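Local coordinates for ABC transporter ATP-binding protein (PDB 2PJZ), which probably binds and hydrolyses ATP as the nucleotide-binding subunit of an ABC transporter, putatively one for cobalt, at residues E212-S216 with S238-G242. Sequence-based numbering, arbitrary orientation.
Sequences ELLES and SIVKG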
ATOM      1  N   GLU A 212     -15.148  10.017  -4.431  1.00 20.05           N
ATOM      2  CA  GLU A 212     -16.487   9.829  -3.908  1.00 20.89           C
ATOM      3  C   GLU A 212     -16.472   9.480  -2.409  1.00 21.14           C
ATOM      4  O   GLU A 212     -17.294   9.979  -1.624  1.00 19.53           O
ATOM      5  CB  GLU A 212     -17.239   8.796  -4.727  1.00 21.31           C
ATOM      6  CG  GLU A 212     -17.103   9.126  -6.243  1.00 25.91           C
ATOM      7  CD  GLU A 212     -18.373   9.009  -7.040  1.00 34.06           C
ATOM      8  OE1 GLU A 212     -18.321   8.422  -8.145  1.00 38.06           O
ATOM      9  OE2 GLU A 212     -19.414   9.530  -6.599  1.00 35.07           O
ATOM     10  N   LEU A 213     -15.520   8.631  -2.020  1.00 19.57           N
ATOM     11  CA  LEU A 213     -15.320   8.323  -0.598  1.00 20.19           C
ATOM     12  C   LEU A 213     -15.134   9.582   0.248  1.00 19.88           C
ATOM     13  O   LEU A 213     -15.783   9.715   1.278  1.00 21.04           O
ATOM     14  CB  LEU A 213     -14.105   7.409  -0.431  1.00 19.66           C
ATOM     15  CG  LEU A 213     -13.815   6.774   0.928  1.00 20.11           C
ATOM     16  CD1 LEU A 213     -14.940   5.895   1.413  1.00 17.99           C
ATOM     17  CD2 LEU A 213     -12.502   5.986   0.788  1.00 19.46           C
ATOM     18  N   LEU A 214     -14.268  10.490  -0.197  1.00 21.62           N
ATOM     19  CA  LEU A 214     -13.874  11.673   0.577  1.00 23.60           C
ATOM     20  C   LEU A 214     -15.031  12.618   0.881  1.00 25.21           C
ATOM     21  O   LEU A 214     -14.940  13.433   1.820  1.00 25.65           O
ATOM     22  CB  LEU A 214     -12.774  12.448  -0.134  1.00 23.63           C
ATOM     23  CG  LEU A 214     -11.336  11.941  -0.075  1.00 23.73           C
ATOM     24  CD1 LEU A 214     -10.527  12.617  -1.121  1.00 25.80           C
ATOM     25  CD2 LEU A 214     -10.722  12.179   1.297  1.00 27.14           C
ATOM     26  N   GLU A 215     -16.102  12.505   0.094  1.00 25.54           N
ATOM     27  CA  GLU A 215     -17.296  13.338   0.254  1.00 27.06           C
ATOM     28  C   GLU A 215     -18.493  12.497   0.650  1.00 26.22           C
ATOM     29  O   GLU A 215     -19.636  12.955   0.588  1.00 27.97           O
ATOM     30  CB  GLU A 215     -17.573  14.166  -1.029  1.00 27.09           C
ATOM     31  CG  GLU A 215     -16.480  15.210  -1.338  1.00 29.91           C
ATOM     32  CD  GLU A 215     -16.226  16.200  -0.185  1.00 34.25           C
ATOM     33  OE1 GLU A 215     -17.153  16.459   0.638  1.00 35.69           O
ATOM     34  OE2 GLU A 215     -15.093  16.733  -0.100  1.00 33.74           O
ATOM     35  N   SER A 216     -18.240  11.266   1.086  1.00 24.25           N
ATOM     36  CA  SER A 216     -19.306  10.350   1.461  1.00 23.13           C
ATOM     37  C   SER A 216     -19.609  10.377   2.955  1.00 23.52           C
ATOM     38  O   SER A 216     -18.855  10.961   3.746  1.00 22.97           O
ATOM     39  CB  SER A 216     -18.897   8.917   1.121  1.00 23.68           C
ATOM     40  OG  SER A 216     -17.714   8.612   1.851  1.00 22.59           O
ATOM     41  N   SER A 238     -22.896   0.970   5.177  1.00 27.14           N
ATOM     42  CA  SER A 238     -23.005   1.581   3.862  1.00 26.11           C
ATOM     43  C   SER A 238     -22.243   2.875   3.769  1.00 25.52           C
ATOM     44  O   SER A 238     -22.322   3.735   4.661  1.00 24.68           O
ATOM     45  CB  SER A 238     -24.469   1.816   3.481  1.00 26.10           C
ATOM     46  OG  SER A 238     -25.122   0.580   3.288  1.00 26.12           O
ATOM     47  N   ILE A 239     -21.516   3.013   2.658  1.00 24.63           N
ATOM     48  CA  ILE A 239     -20.883   4.265   2.283  1.00 24.65           C
ATOM     49  C   ILE A 239     -21.814   4.920   1.252  1.00 25.91           C
ATOM     50  O   ILE A 239     -22.046   4.372   0.153  1.00 24.07           O
ATOM     51  CB  ILE A 239     -19.439   4.025   1.743  1.00 23.97           C
ATOM     52  CG1 ILE A 239     -18.575   3.372   2.843  1.00 24.48           C
ATOM     53  CG2 ILE A 239     -18.814   5.299   1.305  1.00 22.03           C
ATOM     54  CD1 ILE A 239     -17.214   2.846   2.372  1.00 26.19           C
ATOM     55  N   VAL A 240     -22.365   6.072   1.646  1.00 27.66           N
ATOM     56  CA  VAL A 240     -23.401   6.780   0.876  1.00 29.21           C
ATOM     57  C   VAL A 240     -22.960   8.200   0.457  1.00 31.07           C
ATOM     58  O   VAL A 240     -22.267   8.906   1.196  1.00 31.35           O
ATOM     59  CB  VAL A 240     -24.737   6.828   1.668  1.00 29.22           C
ATOM     60  CG1 VAL A 240     -25.241   5.410   1.978  1.00 28.42           C
ATOM     61  CG2 VAL A 240     -24.564   7.610   2.963  1.00 29.26           C
ATOM     62  N   LYS A 241     -23.359   8.613  -0.742  1.00 33.16           N
ATOM     63  CA  LYS A 241     -23.025   9.934  -1.251  1.00 35.52           C
ATOM     64  C   LYS A 241     -23.901  10.986  -0.559  1.00 37.16           C
ATOM     65  O   LYS A 241     -25.100  10.792  -0.400  1.00 37.38           O
ATOM     66  CB  LYS A 241     -23.226   9.977  -2.768  1.00 35.79           C
ATOM     67  CG  LYS A 241     -22.474  11.099  -3.421  1.00 37.06           C
ATOM     68  CD  LYS A 241     -22.282  10.887  -4.930  1.00 38.60           C
ATOM     69  CE  LYS A 241     -21.236  11.848  -5.438  1.00 38.25           C
ATOM     70  NZ  LYS A 241     -19.868  11.370  -5.068  1.00 40.03           N
ATOM     71  N   GLY A 242     -23.301  12.092  -0.140  1.00 39.13           N
ATOM     72  CA  GLY A 242     -24.051  13.096   0.616  1.00 41.84           C
ATOM     73  C   GLY A 242     -24.422  12.661   2.030  1.00 43.27           C
ATOM     74  O   GLY A 242     -23.807  11.742   2.581  1.00 43.73           O
TER
HETATM   75  O   HOH W   1     -19.512  10.995  -2.344  1.00 28.74           O
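The short helix 210-214 meets a small antiparallel sheet near the C-terminal end of the chain here, with Glu212 reaching Lys241 on strand 235-241. The two side chains form a salt bridge, with Lys241 NZ donating to Glu212 OE2; the modelled 2.4 Å is shorter than a normal N-O hydrogen bond, so the exact length is doubtful. Lys241 runs extended until a last bend at chi4 (77°) turns its ammonium to the carboxylate. A water sits beside this pair, accepting from Lys241 NZ at 2.8 Å and donating to Glu212 O at 2.5 Å, so the ammonium grips both the side chain and, indirectly, the backbone of one residue. Deeper in, Leu213 CD1 lies 3.9 Å from Ile239 CG2 and touches Ile239 CD1 as well; Phe198 and Ile208 pack against both side chains. Ile239 CG2 also rests against Ser216 CB at 3.6 Å, where the chain leaves the helix for strand 216-220. An alanine at Glu212 would probably leave the lysine ammonium without its charged mate and freer to turn. Apolar contact thus makes the buried part of the join, while on the more exposed side charge and water tie helix to sheet.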